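Local coordinates for protein putative alpha-L-fucosidase (Bacteroides thetaiotaomicron, PDB 3EYP) that probably hydrolyses alpha-L-fucosidic bonds as a glycoside hydrolase of family 29, although its own activity and substrate are not established, at residues K273-L278 / A312-Q317; E267-V272 / L303-D308; E21-F26 / N289-L294; F378-I383 / Y454-V459. All coordinates share one frame; numbering follows the deposited sequence. Where two conformers were deposited one is given.

Contact 1: K273-L278 / A312-Q317; sequences KSVREL and AALLKQ
Val275 and Leu278, one helical turn apart, meet Leu314 and Leu315 of helix 306-323 by van der Waals packing. No hydrogen bond crosses the contact. The backbones come closest at Val275 and Leu315, whose CA atoms are 5.7 Å apart. The buried part lies around Leu278 and Leu315. Leu315 CD2 packs against Leu278 CB at 3.9 Å, and its CD1 reaches the Leu278 carbonyl. CG of Leu315 is anti to the backbone N (chi1 172°), which carries both methyls toward helix 275-283. Leu278 CD1 comes only loosely near Ala312 N. The other part is no less close but lies nearer solvent. Here Val275 divides its methyls between two neighbouring residues: CG1 rests near Leu315 N, while CG2 sits 3.7 Å from Leu314 CB. The Val275 and Leu314 side chains cross at about a right angle, and both residues remain partly exposed. Val459, near the C-terminus, also touches Val275. A capping box starts helix 275-283. In it Ser274 OG accepts from Glu277 N at 3.0 Å, and Glu277 OE2 accepts from Ser274 N at 2.9 Å. The contact between the two helices is apolar helix-helix packing on the outside of the TIM-barrel-type catalytic domain.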
loop_
_atom_site.group_PDB
_atom_site.type_symbol
_atom_site.label_atom_id
_atom_site.label_comp_id
_atom_site.label_asym_id
_atom_site.label_seq_id
_atom_site.Cartn_x
_atom_site.Cartn_y
_atom_site.Cartn_z
ATOM N N LYS A 273 5.003 -15.793 7.103
ATOM C CA LYS A 273 3.697 -15.507 7.644
ATOM C C LYS A 273 2.668 -16.429 7.023
ATOM O O LYS A 273 2.686 -16.751 5.836
ATOM C CB LYS A 273 3.342 -14.025 7.457
ATOM C CG LYS A 273 4.115 -13.149 8.446
ATOM C CD LYS A 273 3.961 -11.671 8.131
ATOM C CE LYS A 273 4.485 -10.818 9.273
ATOM N NZ LYS A 273 5.906 -10.595 9.100
ATOM N N SER A 274 1.724 -16.822 7.856
ATOM C CA SER A 274 0.680 -17.747 7.423
ATOM C C SER A 274 -0.333 -16.968 6.594
ATOM O O SER A 274 -0.379 -15.768 6.651
ATOM C CB SER A 274 -0.003 -18.372 8.642
ATOM O OG SER A 274 -0.780 -17.375 9.312
ATOM N N VAL A 275 -1.127 -17.688 5.808
ATOM C CA VAL A 275 -2.181 -17.076 4.994
ATOM C C VAL A 275 -3.153 -16.290 5.873
ATOM O O VAL A 275 -3.536 -15.174 5.533
ATOM C CB VAL A 275 -2.946 -18.144 4.124
ATOM C CG1 VAL A 275 -4.085 -17.535 3.325
ATOM C CG2 VAL A 275 -1.948 -18.873 3.240
ATOM N N ARG A 276 -3.513 -16.888 7.001
ATOM C CA ARG A 276 -4.378 -16.225 7.988
ATOM C C ARG A 276 -3.786 -14.919 8.510
ATOM O O ARG A 276 -4.497 -13.948 8.640
ATOM C CB ARG A 276 -4.743 -17.119 9.170
ATOM C CG ARG A 276 -6.061 -17.814 8.936
ATOM C CD ARG A 276 -6.354 -18.893 9.985
ATOM N NE ARG A 276 -7.174 -18.422 11.104
ATOM C CZ ARG A 276 -8.311 -17.735 10.991
ATOM N NH1 ARG A 276 -8.787 -17.362 9.798
ATOM N NH2 ARG A 276 -8.969 -17.377 12.096
ATOM N N GLU A 277 -2.491 -14.935 8.791
ATOM C CA GLU A 277 -1.747 -13.728 9.208
ATOM C C GLU A 277 -1.792 -12.650 8.128
ATOM O O GLU A 277 -2.031 -11.477 8.402
ATOM C CB GLU A 277 -0.301 -14.045 9.600
ATOM C CG GLU A 277 -0.274 -14.699 10.981
ATOM C CD GLU A 277 1.056 -15.341 11.413
ATOM O OE1 GLU A 277 1.235 -15.441 12.659
ATOM O OE2 GLU A 277 1.901 -15.753 10.582
ATOM N N LEU A 278 -1.630 -13.080 6.875
ATOM C CA LEU A 278 -1.622 -12.130 5.751
ATOM C C LEU A 278 -3.020 -11.545 5.476
ATOM O O LEU A 278 -3.179 -10.412 5.071
ATOM C CB LEU A 278 -1.053 -12.810 4.489
ATOM C CG LEU A 278 0.460 -13.113 4.614
ATOM C CD1 LEU A 278 0.863 -14.027 3.437
ATOM C CD2 LEU A 278 1.315 -11.764 4.699
ATOM N N ALA A 312 1.094 -16.016 -0.519
ATOM C CA ALA A 312 0.609 -14.924 -1.350
ATOM C C ALA A 312 -0.434 -15.362 -2.378
ATOM O O ALA A 312 -1.466 -14.684 -2.607
ATOM C CB ALA A 312 1.795 -14.208 -2.074
ATOM N N ALA A 313 -0.169 -16.486 -3.015
ATOM C CA ALA A 313 -1.156 -17.036 -3.991
ATOM C C ALA A 313 -2.485 -17.435 -3.300
ATOM O O ALA A 313 -3.568 -17.155 -3.785
ATOM C CB ALA A 313 -0.563 -18.242 -4.813
ATOM N N LEU A 314 -2.369 -18.081 -2.157
ATOM C CA LEU A 314 -3.546 -18.517 -1.386
ATOM C C LEU A 314 -4.315 -17.295 -0.840
ATOM O O LEU A 314 -5.531 -17.274 -0.810
ATOM C CB LEU A 314 -3.146 -19.457 -0.245
ATOM C CG LEU A 314 -2.535 -20.803 -0.682
ATOM C CD1 LEU A 314 -1.991 -21.646 0.506
ATOM C CD2 LEU A 314 -3.544 -21.570 -1.548
ATOM N N LEU A 315 -3.596 -16.276 -0.386
ATOM C CA LEU A 315 -4.279 -15.042 0.050
ATOM C C LEU A 315 -5.137 -14.508 -1.092
ATOM O O LEU A 315 -6.264 -14.051 -0.893
ATOM C CB LEU A 315 -3.278 -13.997 0.540
ATOM C CG LEU A 315 -3.765 -12.577 0.876
ATOM C CD1 LEU A 315 -4.704 -12.531 2.051
ATOM C CD2 LEU A 315 -2.543 -11.695 1.065
ATOM N N LYS A 316 -4.619 -14.571 -2.294
ATOM C CA LYS A 316 -5.340 -13.974 -3.464
ATOM C C LYS A 316 -6.632 -14.766 -3.726
ATOM O O LYS A 316 -7.728 -14.207 -3.927
ATOM C CB LYS A 316 -4.467 -13.968 -4.723
ATOM C CG LYS A 316 -5.209 -13.745 -6.006
ATOM C CD LYS A 316 -5.856 -12.371 -6.031
ATOM C CE LYS A 316 -6.411 -11.993 -7.416
ATOM N NZ LYS A 316 -7.185 -10.693 -7.223
ATOM N N GLN A 317 -6.463 -16.075 -3.689
ATOM C CA GLN A 317 -7.611 -16.991 -3.853
ATOM C C GLN A 317 -8.653 -16.746 -2.777
ATOM O O GLN A 317 -9.860 -16.669 -3.039
ATOM C CB GLN A 317 -7.210 -18.460 -3.837
ATOM C CG GLN A 317 -8.405 -19.317 -4.225
ATOM C CD GLN A 317 -8.237 -20.776 -3.958
ATOM O OE1 GLN A 317 -7.132 -21.312 -4.011
ATOM N NE2 GLN A 317 -9.349 -21.448 -3.728
#

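Contact 2: E267-V272 / L303-D308; sequences EEDSRV and LIHSTD
The His305 ring lies between Asp269 on one face and Ser306 OG on the other. Asp269 stacks its carboxylate almost flat on the imidazole, the two planes 9° apart. Asp269 CG stands 3.5 Å above the ring plane, displaced from the ring centre, and OD2 is 3.5 Å from His305 CE1. Asp308 OD1 lies at the ring edge, in plane. His305 CG is anti to the backbone N (chi1 -172°), which swings the ring out from the helix start toward Asp269. A leucine here would probably take away the flat partner of the Asp269 carboxylate, leaving that face against a bulkier, unlike group and the acid more dependent on Arg259. Arg259, outside the two segments, is the main polar partner of both acids, through salt bridges to Asp269 OD1 and Asp308 OD2. Its charge probably offsets the nearness of the two carboxylates, whose Asp269 OD1 and Asp308 OD1 are 5.5 Å apart. Beside this polar group, Val272 makes the apolar part. Its CB touches Thr307 CG2 at 3.8 Å, the two side chains lying antiparallel, one passing the other. Its CG2 comes within 3.2 Å of Asp308 OD1, a close van der Waals approach. His305 is the N-cap residue of helix 306-323. The contact thus ties the first turn of that helix to the loop between strand 253-257 and helix 275-283, near the surface, with Ile304 leaning on helix 56-65.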
loop_
_atom_site.group_PDB
_atom_site.type_symbol
_atom_site.label_atom_id
_atom_site.label_comp_id
_atom_site.label_asym_id
_atom_site.label_seq_id
_atom_site.Cartn_x
_atom_site.Cartn_y
_atom_site.Cartn_z
ATOM N N GLU A 267 17.058 -19.612 7.182
ATOM C CA GLU A 267 16.502 -20.055 8.459
ATOM C C GLU A 267 15.089 -19.536 8.670
ATOM O O GLU A 267 14.372 -19.991 9.543
ATOM C CB GLU A 267 17.389 -19.612 9.626
ATOM C CG GLU A 267 18.784 -20.273 9.616
ATOM C CD GLU A 267 19.844 -19.507 8.802
ATOM O OE1 GLU A 267 19.484 -18.562 8.070
ATOM O OE2 GLU A 267 21.045 -19.861 8.925
ATOM N N GLU A 268 14.673 -18.598 7.855
ATOM C CA GLU A 268 13.338 -18.067 8.027
ATOM C C GLU A 268 12.367 -18.698 7.056
ATOM O O GLU A 268 11.226 -18.292 6.958
ATOM C CB GLU A 268 13.323 -16.552 7.936
ATOM C CG GLU A 268 14.033 -15.832 9.102
ATOM C CD GLU A 268 14.002 -14.327 8.984
ATOM O OE1 GLU A 268 13.402 -13.795 8.024
ATOM O OE2 GLU A 268 14.598 -13.646 9.845
ATOM N N ASP A 269 12.853 -19.686 6.313
ATOM C CA ASP A 269 11.970 -20.388 5.348
ATOM C C ASP A 269 10.825 -20.973 6.137
ATOM O O ASP A 269 9.718 -21.011 5.667
ATOM C CB ASP A 269 12.649 -21.517 4.575
ATOM C CG ASP A 269 13.552 -21.018 3.466
ATOM O OD1 ASP A 269 13.613 -19.785 3.166
ATOM O OD2 ASP A 269 14.246 -21.885 2.898
ATOM N N SER A 270 11.074 -21.378 7.368
ATOM C CA SER A 270 10.004 -22.037 8.145
ATOM C C SER A 270 9.181 -21.025 8.932
ATOM O O SER A 270 8.388 -21.419 9.779
ATOM C CB SER A 270 10.592 -22.994 9.170
ATOM O OG SER A 270 11.638 -22.282 9.900
ATOM N N ARG A 271 9.424 -19.743 8.682
ATOM C CA ARG A 271 8.816 -18.646 9.476
ATOM C C ARG A 271 8.072 -17.624 8.627
ATOM O O ARG A 271 7.888 -16.462 9.021
ATOM C CB ARG A 271 9.890 -17.899 10.268
ATOM C CG ARG A 271 10.714 -18.757 11.227
ATOM C CD ARG A 271 9.922 -19.116 12.445
ATOM N NE ARG A 271 10.669 -20.081 13.236
ATOM C CZ ARG A 271 11.570 -19.741 14.163
ATOM N NH1 ARG A 271 11.799 -18.453 14.423
ATOM N NH2 ARG A 271 12.218 -20.682 14.844
ATOM N N VAL A 272 7.714 -18.026 7.436
ATOM C CA VAL A 272 6.890 -17.171 6.570
ATOM C C VAL A 272 5.502 -16.997 7.184
ATOM O O VAL A 272 4.880 -17.926 7.714
ATOM C CB VAL A 272 6.730 -17.743 5.116
ATOM C CG1 VAL A 272 5.801 -16.862 4.288
ATOM C CG2 VAL A 272 8.095 -17.898 4.379
ATOM N N LEU A 303 15.997 -15.973 -6.428
ATOM C CA LEU A 303 14.603 -16.485 -6.532
ATOM C C LEU A 303 13.755 -16.269 -5.318
ATOM O O LEU A 303 14.256 -16.247 -4.193
ATOM C CB LEU A 303 14.568 -17.988 -6.802
ATOM C CG LEU A 303 15.308 -18.483 -8.076
ATOM C CD1 LEU A 303 15.583 -19.988 -7.829
ATOM C CD2 LEU A 303 14.565 -18.206 -9.372
ATOM N N ILE A 304 12.449 -16.099 -5.567
ATOM C CA ILE A 304 11.486 -15.981 -4.468
ATOM C C ILE A 304 11.223 -17.382 -4.001
ATOM O O ILE A 304 11.023 -18.282 -4.815
ATOM C CB ILE A 304 10.142 -15.295 -4.866
ATOM C CG1 ILE A 304 10.370 -13.965 -5.519
ATOM C CG2 ILE A 304 9.257 -15.074 -3.604
ATOM C CD1 ILE A 304 11.238 -13.015 -4.837
ATOM N N HIS A 305 11.274 -17.575 -2.682
ATOM C CA HIS A 305 10.999 -18.871 -2.061
ATOM C C HIS A 305 9.551 -19.335 -2.301
ATOM O O HIS A 305 8.550 -18.570 -2.318
ATOM C CB HIS A 305 11.364 -18.874 -0.551
ATOM C CG HIS A 305 11.294 -20.215 0.103
ATOM N ND1 HIS A 305 12.109 -21.270 -0.271
ATOM C CD2 HIS A 305 10.553 -20.656 1.143
ATOM C CE1 HIS A 305 11.811 -22.322 0.476
ATOM N NE2 HIS A 305 10.889 -21.968 1.355
ATOM N N SER A 306 9.455 -20.628 -2.424
ATOM C CA SER A 306 8.159 -21.290 -2.634
ATOM C C SER A 306 7.095 -20.972 -1.621
ATOM O O SER A 306 5.945 -20.704 -1.936
ATOM C CB SER A 306 8.325 -22.814 -2.742
ATOM O OG SER A 306 8.977 -23.454 -1.651
ATOM N N THR A 307 7.468 -21.002 -0.364
ATOM C CA THR A 307 6.458 -20.757 0.680
ATOM C C THR A 307 5.884 -19.357 0.543
ATOM O O THR A 307 4.676 -19.124 0.606
ATOM C CB THR A 307 7.028 -21.003 2.063
ATOM O OG1 THR A 307 7.533 -22.324 2.092
ATOM C CG2 THR A 307 5.952 -20.855 3.139
ATOM N N ASP A 308 6.764 -18.408 0.333
ATOM C CA ASP A 308 6.389 -17.009 0.215
ATOM C C ASP A 308 5.372 -16.881 -0.896
ATOM O O ASP A 308 4.338 -16.211 -0.796
ATOM C CB ASP A 308 7.622 -16.146 -0.162
ATOM C CG ASP A 308 8.797 -16.291 0.822
ATOM O OD1 ASP A 308 8.999 -17.402 1.319
ATOM O OD2 ASP A 308 9.548 -15.299 1.074
#

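Contact 3: E21-F26 / N289-L294; sequences EMIAFF and NSVLLL
Leu292 bonds both ways to the neighbouring strand: its N donates to Glu21 O at 3.0 Å, and its O accepts from Ile23 N at 2.7 Å. Leu294 repeats the pattern, with N to Ile23 O and O to Phe25 N. These four bonds join strands 22-26 and 291-295, which run parallel. The last bond is bent at the acceptor, with Phe25 N lying 52° out of the Leu294 carbonyl plane. Ile23, Val291 and Leu293 pack on one face of the sheet. Ile23 CG2 touches Leu293 CD1 at 3.6 Å, and Ile23 CD1 meets Val291 CG1. Leu293 CD2 lies over the Phe25 ring, 3.7 Å from its centroid, a CH-pi contact. An alanine in place of Phe25 would probably open a gap over Leu293 CD2 and remove an edge-to-face partner of His27 and Trp164. Met22, Leu292 and Leu294 occupy the other face. Met22 runs alongside both leucines; its chain bends at chi3 (81°) and brings CE to 3.9 Å from Leu292 CD2. Further out, Ile281 and Leu278 of helix 275-283 cover Leu292 and Leu294. The pair lies within the parallel barrel sheet, with strand 70-76 flanking 22-26 and strand 253-257 flanking 291-295.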
loop_
_atom_site.group_PDB
_atom_site.type_symbol
_atom_site.label_atom_id
_atom_site.label_comp_id
_atom_site.label_asym_id
_atom_site.label_seq_id
_atom_site.Cartn_x
_atom_site.Cartn_y
_atom_site.Cartn_z
ATOM N N GLU A 21 -4.037 -1.401 -4.708
ATOM C CA GLU A 21 -4.392 -2.175 -3.481
ATOM C C GLU A 21 -3.225 -2.805 -2.806
ATOM O O GLU A 21 -2.974 -2.582 -1.625
ATOM C CB GLU A 21 -5.530 -3.172 -3.744
ATOM C CG GLU A 21 -6.802 -2.395 -4.017
ATOM C CD GLU A 21 -8.076 -3.209 -4.103
ATOM O OE1 GLU A 21 -8.039 -4.456 -4.022
ATOM O OE2 GLU A 21 -9.125 -2.528 -4.263
ATOM N N MET A 22 -2.444 -3.519 -3.594
ATOM C CA MET A 22 -1.215 -4.186 -3.107
ATOM C C MET A 22 -0.021 -3.834 -4.005
ATOM O O MET A 22 -0.155 -3.553 -5.214
ATOM C CB MET A 22 -1.411 -5.715 -3.105
ATOM C CG MET A 22 -2.208 -6.322 -1.942
ATOM S SD MET A 22 -2.476 -8.106 -1.878
ATOM C CE MET A 22 -0.953 -8.669 -1.196
ATOM N N ILE A 23 1.149 -3.823 -3.405
ATOM C CA ILE A 23 2.453 -3.566 -4.090
ATOM C C ILE A 23 3.493 -4.560 -3.567
ATOM O O ILE A 23 3.503 -4.853 -2.364
ATOM C CB ILE A 23 2.967 -2.124 -3.864
ATOM C CG1 ILE A 23 1.909 -1.107 -4.198
ATOM C CG2 ILE A 23 4.211 -1.870 -4.663
ATOM C CD1 ILE A 23 2.279 0.380 -3.828
ATOM N N ALA A 24 4.320 -5.167 -4.425
ATOM C CA ALA A 24 5.431 -5.970 -3.873
ATOM C C ALA A 24 6.702 -5.170 -3.582
ATOM O O ALA A 24 7.035 -4.260 -4.272
ATOM C CB ALA A 24 5.753 -7.175 -4.755
ATOM N N PHE A 25 7.381 -5.546 -2.486
ATOM C CA PHE A 25 8.710 -5.031 -2.173
ATOM C C PHE A 25 9.645 -6.210 -2.451
ATOM O O PHE A 25 9.268 -7.337 -2.269
ATOM C CB PHE A 25 8.845 -4.742 -0.670
ATOM C CG PHE A 25 9.313 -3.358 -0.317
ATOM C CD1 PHE A 25 10.060 -2.579 -1.195
ATOM C CD2 PHE A 25 9.025 -2.843 0.965
ATOM C CE1 PHE A 25 10.487 -1.378 -0.834
ATOM C CE2 PHE A 25 9.464 -1.610 1.332
ATOM C CZ PHE A 25 10.172 -0.859 0.450
ATOM N N PHE A 26 10.813 -5.915 -2.971
ATOM C CA PHE A 26 11.851 -6.912 -3.239
ATOM C C PHE A 26 13.132 -6.392 -2.648
ATOM O O PHE A 26 13.831 -5.569 -3.259
ATOM C CB PHE A 26 12.069 -7.166 -4.732
ATOM C CG PHE A 26 10.927 -7.883 -5.416
ATOM C CD1 PHE A 26 10.449 -9.045 -4.926
ATOM C CD2 PHE A 26 10.368 -7.365 -6.572
ATOM C CE1 PHE A 26 9.419 -9.689 -5.528
ATOM C CE2 PHE A 26 9.327 -8.015 -7.194
ATOM C CZ PHE A 26 8.834 -9.153 -6.666
ATOM N N ASN A 289 -8.257 1.768 4.562
ATOM C CA ASN A 289 -8.052 2.990 3.807
ATOM C C ASN A 289 -6.582 3.259 3.464
ATOM O O ASN A 289 -6.113 4.391 3.435
ATOM C CB ASN A 289 -8.692 4.204 4.496
ATOM C CG ASN A 289 -8.675 5.452 3.626
ATOM O OD1 ASN A 289 -8.824 5.360 2.417
ATOM N ND2 ASN A 289 -8.521 6.620 4.236
ATOM N N SER A 290 -5.870 2.165 3.228
ATOM C CA SER A 290 -4.456 2.179 2.944
ATOM C C SER A 290 -4.141 1.222 1.781
ATOM O O SER A 290 -5.041 0.820 1.010
ATOM C CB SER A 290 -3.669 1.756 4.198
ATOM O OG SER A 290 -2.269 1.871 4.056
ATOM N N VAL A 291 -2.842 0.975 1.594
ATOM C CA VAL A 291 -2.352 0.110 0.515
ATOM C C VAL A 291 -1.267 -0.769 1.161
ATOM O O VAL A 291 -0.500 -0.315 2.046
ATOM C CB VAL A 291 -1.757 0.928 -0.696
ATOM C CG1 VAL A 291 -0.854 0.031 -1.674
ATOM C CG2 VAL A 291 -2.829 1.696 -1.509
ATOM N N LEU A 292 -1.233 -2.024 0.753
ATOM C CA LEU A 292 -0.298 -3.018 1.333
ATOM C C LEU A 292 0.929 -3.251 0.452
ATOM O O LEU A 292 0.820 -3.597 -0.709
ATOM C CB LEU A 292 -1.029 -4.319 1.604
ATOM C CG LEU A 292 -0.227 -5.557 2.078
ATOM C CD1 LEU A 292 0.577 -5.235 3.367
ATOM C CD2 LEU A 292 -1.141 -6.839 2.269
ATOM N N LEU A 293 2.077 -2.935 1.017
ATOM C CA LEU A 293 3.404 -3.111 0.402
ATOM C C LEU A 293 4.034 -4.273 1.146
ATOM O O LEU A 293 4.406 -4.190 2.308
ATOM C CB LEU A 293 4.245 -1.821 0.494
ATOM C CG LEU A 293 5.706 -1.889 0.028
ATOM C CD1 LEU A 293 5.791 -2.365 -1.459
ATOM C CD2 LEU A 293 6.437 -0.490 0.196
ATOM N N LEU A 294 4.040 -5.402 0.477
ATOM C CA LEU A 294 4.491 -6.661 1.025
ATOM C C LEU A 294 5.777 -7.098 0.411
ATOM O O LEU A 294 5.879 -7.271 -0.802
ATOM C CB LEU A 294 3.447 -7.770 0.761
ATOM C CG LEU A 294 3.604 -9.151 1.365
ATOM C CD1 LEU A 294 3.667 -9.126 2.918
ATOM C CD2 LEU A 294 2.414 -10.078 0.871
#

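Contact 4: F378-I383 / Y454-V459; sequences FDCLMI and YKQSPV
Asp379 holds the chain leaving strand 447-454 with both carboxylate oxygens. OD1 accepts from Gln456 N at 2.7 Å through its syn lone pair. OD2 forms a salt bridge with Lys455 NZ, also 2.7 Å, approached from the syn side and tilted 26° from the carboxylate plane. Bends of Lys455 at chi2 (60°) and chi4 bring its ammonium back to the aspartate, where it also donates to Gln456 O. Gln456 NE2 adds a bond to Asp379 O at 2.8 Å, approaching from above the carbonyl plane. The backbones are joined by two further bonds, Asp379 N to Tyr454 O and Tyr454 N to Cys380 O, the latter 2.8 Å long. Two residues, Asp379 and Cys380, stand opposite the single Tyr454, which makes a classic beta bulge. Tyr454 runs along the strand beyond it: its CE2 sits 3.7 Å from Met382 CB, and its OH nears Met382 CE. Cys380 CB rests on Gln456 CG. Strand 380-385 lies between 447-454 and 423-432 in an antiparallel sheet of the F5/8 type C domain. Phe323, at the end of helix 306-323, meets the Tyr454 ring edge-to-face, and Gln456 OE1 bonds to Trp279 of helix 275-283, linking this sheet to the catalytic domain.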
loop_
_atom_site.group_PDB
_atom_site.type_symbol
_atom_site.label_atom_id
_atom_site.label_comp_id
_atom_site.label_asym_id
_atom_site.label_seq_id
_atom_site.Cartn_x
_atom_site.Cartn_y
_atom_site.Cartn_z
ATOM N N PHE A 378 -23.530 -14.265 6.938
ATOM C CA PHE A 378 -22.274 -13.522 6.634
ATOM C C PHE A 378 -21.409 -13.257 7.854
ATOM O O PHE A 378 -21.879 -13.196 8.981
ATOM C CB PHE A 378 -22.556 -12.232 5.845
ATOM C CG PHE A 378 -23.302 -11.173 6.638
ATOM C CD1 PHE A 378 -22.620 -10.151 7.266
ATOM C CD2 PHE A 378 -24.690 -11.209 6.729
ATOM C CE1 PHE A 378 -23.303 -9.175 8.002
ATOM C CE2 PHE A 378 -25.384 -10.255 7.460
ATOM C CZ PHE A 378 -24.691 -9.230 8.104
ATOM N N ASP A 379 -20.127 -13.042 7.573
ATOM C CA ASP A 379 -19.124 -12.816 8.603
ATOM C C ASP A 379 -18.041 -11.775 8.202
ATOM O O ASP A 379 -16.967 -11.737 8.753
ATOM C CB ASP A 379 -18.457 -14.151 8.984
ATOM C CG ASP A 379 -17.709 -14.825 7.821
ATOM O OD1 ASP A 379 -17.633 -14.259 6.699
ATOM O OD2 ASP A 379 -17.197 -15.970 8.025
ATOM N N CYS A 380 -18.377 -10.961 7.224
ATOM C CA CYS A 380 -17.480 -9.929 6.675
ATOM C C CYS A 380 -18.336 -8.919 5.926
ATOM O O CYS A 380 -19.342 -9.281 5.360
ATOM C CB CYS A 380 -16.470 -10.589 5.693
ATOM S SG CYS A 380 -15.196 -9.471 5.102
ATOM N N LEU A 381 -17.941 -7.659 5.973
ATOM C CA LEU A 381 -18.559 -6.608 5.187
ATOM C C LEU A 381 -17.518 -5.564 4.792
ATOM O O LEU A 381 -16.420 -5.475 5.380
ATOM C CB LEU A 381 -19.746 -5.925 5.884
ATOM C CG LEU A 381 -19.495 -5.264 7.241
ATOM C CD1 LEU A 381 -18.918 -3.836 7.065
ATOM C CD2 LEU A 381 -20.741 -5.287 8.135
ATOM N N MET A 382 -17.893 -4.830 3.753
ATOM C CA MET A 382 -17.008 -3.844 3.100
ATOM C C MET A 382 -17.812 -2.664 2.571
ATOM O O MET A 382 -18.954 -2.790 2.101
ATOM C CB MET A 382 -16.291 -4.501 1.919
ATOM C CG MET A 382 -15.284 -3.595 1.130
ATOM S SD MET A 382 -14.176 -4.639 0.042
ATOM C CE MET A 382 -15.280 -4.969 -1.279
ATOM N N ILE A 383 -17.183 -1.512 2.652
ATOM C CA ILE A 383 -17.781 -0.272 2.245
ATOM C C ILE A 383 -16.690 0.605 1.616
ATOM O O ILE A 383 -15.557 0.625 2.092
ATOM C CB ILE A 383 -18.493 0.395 3.481
ATOM C CG1 ILE A 383 -19.363 1.581 3.070
ATOM C CG2 ILE A 383 -17.515 0.854 4.584
ATOM C CD1 ILE A 383 -20.331 1.928 4.176
ATOM N N TYR A 454 -20.471 -10.445 3.078
ATOM C CA TYR A 454 -19.794 -11.564 2.446
ATOM C C TYR A 454 -19.527 -12.692 3.426
ATOM O O TYR A 454 -19.607 -12.561 4.662
ATOM C CB TYR A 454 -18.464 -11.090 1.829
ATOM C CG TYR A 454 -18.545 -9.773 1.042
ATOM C CD1 TYR A 454 -18.750 -9.788 -0.330
ATOM C CD2 TYR A 454 -18.406 -8.538 1.671
ATOM C CE1 TYR A 454 -18.857 -8.612 -1.084
ATOM C CE2 TYR A 454 -18.522 -7.340 0.947
ATOM C CZ TYR A 454 -18.742 -7.382 -0.439
ATOM O OH TYR A 454 -18.830 -6.236 -1.191
ATOM N N LYS A 455 -19.186 -13.825 2.841
ATOM C CA LYS A 455 -18.811 -14.958 3.631
ATOM C C LYS A 455 -17.322 -15.256 3.330
ATOM O O LYS A 455 -16.915 -15.436 2.171
ATOM C CB LYS A 455 -19.731 -16.157 3.316
ATOM C CG LYS A 455 -19.372 -17.435 4.044
ATOM C CD LYS A 455 -19.402 -17.367 5.524
ATOM C CE LYS A 455 -18.470 -18.453 6.139
ATOM N NZ LYS A 455 -16.977 -18.018 6.285
ATOM N N GLN A 456 -16.533 -15.256 4.391
ATOM C CA GLN A 456 -15.071 -15.378 4.253
ATOM C C GLN A 456 -14.740 -16.751 3.706
ATOM O O GLN A 456 -15.345 -17.736 4.100
ATOM C CB GLN A 456 -14.345 -15.163 5.575
ATOM C CG GLN A 456 -14.342 -13.760 6.053
ATOM C CD GLN A 456 -13.728 -13.616 7.387
ATOM O OE1 GLN A 456 -12.541 -13.943 7.570
ATOM N NE2 GLN A 456 -14.504 -13.104 8.363
ATOM N N SER A 457 -13.762 -16.778 2.815
ATOM C CA SER A 457 -13.321 -18.007 2.135
ATOM C C SER A 457 -12.858 -19.054 3.112
ATOM O O SER A 457 -12.280 -18.751 4.156
ATOM C CB SER A 457 -12.200 -17.735 1.093
ATOM O OG SER A 457 -11.554 -18.935 0.679
ATOM N N PRO A 458 -13.096 -20.320 2.768
ATOM C CA PRO A 458 -12.541 -21.365 3.614
ATOM C C PRO A 458 -11.031 -21.346 3.649
ATOM O O PRO A 458 -10.408 -21.845 4.560
ATOM C CB PRO A 458 -13.033 -22.635 2.929
ATOM C CG PRO A 458 -14.255 -22.203 2.246
ATOM C CD PRO A 458 -13.993 -20.860 1.747
ATOM N N VAL A 459 -10.452 -20.744 2.629
ATOM C CA VAL A 459 -9.005 -20.606 2.575
ATOM C C VAL A 459 -8.513 -20.016 3.856
ATOM O O VAL A 459 -7.460 -20.340 4.304
ATOM C CB VAL A 459 -8.519 -19.694 1.403
ATOM C CG1 VAL A 459 -6.988 -19.400 1.584
ATOM C CG2 VAL A 459 -8.821 -20.361 0.037
#

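Overall arrangement
Contacts 1, 2 and 3 all lie in the alpha-L-fucosidase domain, and contact 4 begins after they close. Contact 3 is about 3 Å from the centre of the chain, measured from its own centre, and joins strand 22-26 to 291-295, far apart in sequence. Contact 1 packs outside it, centres 14 Å apart, with Leu315 touching Met22. Contact 2 adjoins contact 1 in sequence, centres 13 Å apart, and shares helix 306-323. Contact 4 joins strand 380-385 of the F5/8 type C domain to the C-terminal chain, whose Val459 touches Leu314 and Gln317 of contact 1. Contacts 2 and 4 do not touch, their centres 28 Å apart. Helix 306-323 thus packs on the barrel and reaches the interface with the second domain.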